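Mandelate racemase / muconate lactonizing enzyme (Burkholderia pseudomallei, PDB 2POD) is an enolase-superfamily member of unknown specific function that carries a sodium ion in its barrel domain and may act as a lyase. Local coordinates at residues B[190-194]-B[195-199]; B[225-228]-B[229-233]. One frame throughout, in Å; residues are numbered along the deposited sequence.

In the fold
From the N terminus, the chain runs through helix 181-184 and a loop into interaction 1 (190-194 with 195-199), which closes the first turn of helix 194-200. It then passes helix 202-210 and strand 216-220 before interaction 2 (225-228 with 229-233) closes the first turns of helix 227-237. The two are in series, neither nested nor crossed, with centres about 10 Å apart. The loop 190-192 lies against the start of the later helix: Tyr190 C is 3.6 Å from Pro229 CG, and Tyr191 O is 3.5 Å from Trp225 CZ3. Together they join two neighbouring helix starts of the enolase-type C-terminal barrel, and both touch the second subunit.

Interaction 1: B[190-194]-B[195-199]; sequences YYISK and SDLKR
Ser193, the N-cap of helix 194-200, caps it through its hydroxyl: Asp196 N donates to Ser193 OG at 3.0 Å, a fairly straight bond with an N-H...O angle of 163°. The same OG also lies 3.3 Å from Asp196 CB. Backbone bonds begin the helix proper: Leu197 N reaches Ser193 O at 3.0 Å, and Lys198 N reaches Lys194 O at 3.3 Å.

The apolar part lies beside the cap. Ile192 turns its CG1 branch away from its own backbone N (chi1 -175°), which carries CD1 forward to 3.9 Å from Leu197 CA, while CG1 sits 4.2 Å from Leu197 CB. Both side chains pack further on helix 227-237, Ile192 on Pro229 and Gln232, Leu197 on Gln232 and Ile233.

The charged groups lie on the same turn and the next. Arg199 NH1 forms a salt bridge to Asp196 OD2 at 2.8 Å, although as a hydrogen bond it is bent and weak. The guanidinium folds back over the helix start, with Ser195 O over one face toward its rim. The lysines look outward to the second subunit: Lys194 NZ bonds to Met215 O and Lys198 NZ pairs with Asp213, both of that subunit.

One hydroxyl therefore gives Asp196 N, which has no carbonyl four residues back within bonding distance, a side-chain acceptor, and the carboxylate of Asp196, near the positive end of the helix dipole, would probably be stabilised as an anion by that dipole and by Arg199.

Interaction 2: B[225-228]-B[229-233]; sequences WNLP and PALQI
With CG of Trp225 set opposite its carbonyl carbon (chi1 -65°) and CG1 of Ile233 turned likewise (chi1 -70°), the indole and the isoleucine methyl meet one above the other. Ile233 CD1 lies over one face of the ring, 3.9 Å from the centroid of the five-membered ring and 15° off its normal, a CH-pi contact; the two side chains run at about a right angle to each other. Pro229 approaches the benzo part of the indole obliquely, its CG 3.7 Å from Trp225 CE3. Nearer the backbone, Trp225 CB rests 4.1 Å from Ala230 CB.

This is the start of helix 227-237, the helix of a beta-alpha-beta unit between strands 216-220 and 244-246 of the barrel. Asn226 holds the N-cap position, but its amide group does not cap the helix; its carbonyl O instead accepts from Ala230 N at 3.2 Å. Leu231 N to Leu227 O and Gln232 N to Pro228 O, each 3.1 Å, continue the i+4 to i series of the helix. Pro228 and Pro229 have no amide hydrogen to give, and both fall in the first turn, where a helix asks for none. The two pyrrolidine rings sit alongside each other in the same sense, with Pro228 CB 3.5 Å from Pro229 CD.

Leu227 CG touches Leu231 CD1 at 4.1 Å, one turn on; Leu227 also packs on Leu317 of the second subunit, and Leu231 on Arg263 of helix 257-263.

Interaction 1: B[190-194]-B[195-199]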
loop_
_atom_site.group_PDB
_atom_site.type_symbol
_atom_site.label_atom_id
_atom_site.label_comp_id
_atom_site.label_asym_id
_atom_site.label_seq_id
_atom_site.Cartn_x
_atom_site.Cartn_y
_atom_site.Cartn_z
ATOM N N TYR B 190 13.960 9.815 25.511
ATOM C CA TYR B 190 13.892 10.678 24.337
ATOM C C TYR B 190 15.246 11.210 23.905
ATOM O O TYR B 190 15.355 11.824 22.846
ATOM C CB TYR B 190 12.892 11.815 24.538
ATOM C CG TYR B 190 11.467 11.329 24.629
ATOM C CD1 TYR B 190 10.839 11.189 25.865
ATOM C CD2 TYR B 190 10.750 10.998 23.478
ATOM C CE1 TYR B 190 9.531 10.738 25.956
ATOM C CE2 TYR B 190 9.433 10.547 23.558
ATOM C CZ TYR B 190 8.837 10.413 24.800
ATOM O OH TYR B 190 7.539 9.965 24.885
ATOM N N TYR B 191 16.276 10.945 24.708
ATOM C CA TYR B 191 17.599 11.535 24.495
ATOM C C TYR B 191 18.718 10.687 25.085
ATOM O O TYR B 191 18.653 10.267 26.244
ATOM C CB TYR B 191 17.662 12.975 25.048
ATOM C CG TYR B 191 19.009 13.644 24.887
ATOM C CD1 TYR B 191 19.851 13.840 25.985
ATOM C CD2 TYR B 191 19.448 14.071 23.636
ATOM C CE1 TYR B 191 21.094 14.441 25.836
ATOM C CE2 TYR B 191 20.689 14.678 23.478
ATOM C CZ TYR B 191 21.503 14.862 24.578
ATOM O OH TYR B 191 22.727 15.459 24.408
ATOM N N ILE B 192 19.743 10.447 24.273
ATOM C CA ILE B 192 21.063 10.064 24.764
ATOM C C ILE B 192 22.138 11.020 24.223
ATOM O O ILE B 192 22.144 11.365 23.037
ATOM C CB ILE B 192 21.377 8.550 24.486
ATOM C CG1 ILE B 192 22.711 8.122 25.122
ATOM C CG2 ILE B 192 21.282 8.214 22.987
ATOM C CD1 ILE B 192 22.819 6.638 25.460
ATOM N N SER B 193 23.023 11.475 25.107
ATOM C CA SER B 193 24.174 12.279 24.697
ATOM C C SER B 193 25.199 11.405 23.982
ATOM O O SER B 193 25.260 10.197 24.219
ATOM C CB SER B 193 24.799 12.986 25.910
ATOM O OG SER B 193 25.812 12.197 26.519
ATOM N N LYS B 194 25.995 12.023 23.110
ATOM C CA LYS B 194 27.008 11.322 22.306
ATOM C C LYS B 194 28.120 10.696 23.152
ATOM O O LYS B 194 28.708 9.685 22.762
ATOM C CB LYS B 194 27.620 12.275 21.277
ATOM C CG LYS B 194 27.039 12.143 19.869
ATOM C CD LYS B 194 26.789 13.504 19.230
ATOM C CE LYS B 194 27.929 13.922 18.318
ATOM N NZ LYS B 194 28.065 15.405 18.280
ATOM N N SER B 195 28.393 11.300 24.307
ATOM C CA SER B 195 29.426 10.823 25.215
ATOM C C SER B 195 28.917 9.706 26.130
ATOM O O SER B 195 29.654 8.765 26.435
ATOM C CB SER B 195 30.023 11.988 26.021
ATOM O OG SER B 195 29.159 12.422 27.062
ATOM N N ASP B 196 27.658 9.808 26.556
ATOM C CA ASP B 196 26.988 8.719 27.276
ATOM C C ASP B 196 26.795 7.481 26.405
ATOM O O ASP B 196 26.803 6.356 26.906
ATOM C CB ASP B 196 25.634 9.179 27.833
ATOM C CG ASP B 196 25.759 9.908 29.170
ATOM O OD1 ASP B 196 24.726 10.408 29.668
ATOM O OD2 ASP B 196 26.877 9.978 29.730
ATOM N N LEU B 197 26.628 7.703 25.104
ATOM C CA LEU B 197 26.516 6.628 24.131
ATOM C C LEU B 197 27.834 5.875 23.992
ATOM O O LEU B 197 27.849 4.641 23.958
ATOM C CB LEU B 197 26.044 7.182 22.775
ATOM C CG LEU B 197 25.641 6.231 21.636
ATOM C CD1 LEU B 197 24.948 4.963 22.119
ATOM C CD2 LEU B 197 24.784 6.945 20.594
ATOM N N LYS B 198 28.928 6.630 23.934
ATOM C CA LYS B 198 30.276 6.072 23.821
ATOM C C LYS B 198 30.711 5.325 25.087
ATOM O O LYS B 198 31.493 4.373 25.015
ATOM C CB LYS B 198 31.282 7.177 23.489
ATOM C CG LYS B 198 32.416 6.726 22.583
ATOM C CD LYS B 198 32.140 7.072 21.125
ATOM C CE LYS B 198 32.917 8.304 20.696
ATOM N NZ LYS B 198 32.021 9.331 20.100
ATOM N N ARG B 199 30.193 5.759 26.234
ATOM C CA ARG B 199 30.476 5.107 27.509
ATOM C C ARG B 199 29.622 3.857 27.718
ATOM O O ARG B 199 30.027 2.932 28.422
ATOM C CB ARG B 199 30.279 6.085 28.668
ATOM C CG ARG B 199 31.374 6.012 29.732
ATOM C CD ARG B 199 31.151 7.009 30.873
ATOM N NE ARG B 199 30.966 8.382 30.400
ATOM C CZ ARG B 199 29.861 9.102 30.586
ATOM N NH1 ARG B 199 28.824 8.588 31.240
ATOM N NH2 ARG B 199 29.793 10.340 30.113
#

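Interaction 2: B[225-228]-B[229-233]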
loop_
_atom_site.group_PDB
_atom_site.type_symbol
_atom_site.label_atom_id
_atom_site.label_comp_id
_atom_site.label_asym_id
_atom_site.label_seq_id
_atom_site.Cartn_x
_atom_site.Cartn_y
_atom_site.Cartn_z
ATOM N N TRP B 225 13.424 3.061 25.247
ATOM C CA TRP B 225 13.790 4.117 24.321
ATOM C C TRP B 225 12.670 4.451 23.353
ATOM O O TRP B 225 11.929 3.578 22.917
ATOM C CB TRP B 225 15.067 3.734 23.585
ATOM C CG TRP B 225 16.247 3.652 24.517
ATOM C CD1 TRP B 225 16.820 2.519 25.025
ATOM C CD2 TRP B 225 16.976 4.754 25.071
ATOM N NE1 TRP B 225 17.871 2.849 25.844
ATOM C CE2 TRP B 225 17.987 4.215 25.893
ATOM C CE3 TRP B 225 16.880 6.149 24.940
ATOM C CZ2 TRP B 225 18.899 5.021 26.591
ATOM C CZ3 TRP B 225 17.780 6.951 25.634
ATOM C CH2 TRP B 225 18.781 6.382 26.448
ATOM N N ASN B 226 12.543 5.730 23.033
ATOM C CA ASN B 226 11.679 6.149 21.946
ATOM C C ASN B 226 12.485 6.287 20.671
ATOM O O ASN B 226 13.672 5.950 20.665
ATOM C CB ASN B 226 10.937 7.429 22.311
ATOM C CG ASN B 226 9.842 7.181 23.316
ATOM O OD1 ASN B 226 8.714 6.819 22.958
ATOM N ND2 ASN B 226 10.167 7.363 24.591
ATOM N N LEU B 227 11.852 6.757 19.597
ATOM C CA LEU B 227 12.374 6.501 18.261
ATOM C C LEU B 227 13.733 7.119 17.888
ATOM O O LEU B 227 14.644 6.364 17.549
ATOM C CB LEU B 227 11.314 6.667 17.171
ATOM C CG LEU B 227 11.729 6.208 15.775
ATOM C CD1 LEU B 227 11.633 4.696 15.605
ATOM C CD2 LEU B 227 10.897 6.928 14.741
ATOM N N PRO B 228 13.885 8.470 17.961
ATOM C CA PRO B 228 15.217 9.014 17.614
ATOM C C PRO B 228 16.450 8.477 18.380
ATOM O O PRO B 228 17.437 8.121 17.720
ATOM C CB PRO B 228 15.055 10.537 17.760
ATOM C CG PRO B 228 13.591 10.774 17.767
ATOM C CD PRO B 228 12.934 9.548 18.315
ATOM N N PRO B 229 16.410 8.393 19.737
ATOM C CA PRO B 229 17.620 7.798 20.330
ATOM C C PRO B 229 17.824 6.311 20.078
ATOM O O PRO B 229 18.969 5.887 19.959
ATOM C CB PRO B 229 17.471 8.080 21.822
ATOM C CG PRO B 229 16.023 8.247 22.027
ATOM C CD PRO B 229 15.447 8.806 20.779
ATOM N N ALA B 230 16.742 5.536 19.975
ATOM C CA ALA B 230 16.825 4.140 19.533
ATOM C C ALA B 230 17.568 3.958 18.210
ATOM O O ALA B 230 18.414 3.075 18.094
ATOM C CB ALA B 230 15.451 3.502 19.461
ATOM N N LEU B 231 17.252 4.800 17.230
ATOM C CA LEU B 231 17.897 4.779 15.918
ATOM C C LEU B 231 19.373 5.162 16.022
ATOM O O LEU B 231 20.239 4.552 15.392
ATOM C CB LEU B 231 17.177 5.739 14.962
ATOM C CG LEU B 231 15.737 5.431 14.524
ATOM C CD1 LEU B 231 15.162 6.552 13.636
ATOM C CD2 LEU B 231 15.637 4.079 13.826
ATOM N N GLN B 232 19.628 6.176 16.839
ATOM C CA GLN B 232 20.961 6.681 17.144
ATOM C C GLN B 232 21.841 5.628 17.812
ATOM O O GLN B 232 23.026 5.516 17.492
ATOM C CB GLN B 232 20.810 7.883 18.073
ATOM C CG GLN B 232 21.840 8.960 17.908
ATOM C CD GLN B 232 21.859 9.915 19.088
ATOM O OE1 GLN B 232 22.925 10.287 19.578
ATOM N NE2 GLN B 232 20.676 10.317 19.552
ATOM N N ILE B 233 21.254 4.862 18.735
ATOM C CA ILE B 233 21.934 3.734 19.373
ATOM C C ILE B 233 22.206 2.589 18.391
ATOM O O ILE B 233 23.326 2.074 18.333
ATOM C CB ILE B 233 21.170 3.231 20.632
ATOM C CG1 ILE B 233 21.252 4.260 21.763
ATOM C CG2 ILE B 233 21.738 1.915 21.119
ATOM C CD1 ILE B 233 20.082 4.202 22.746
#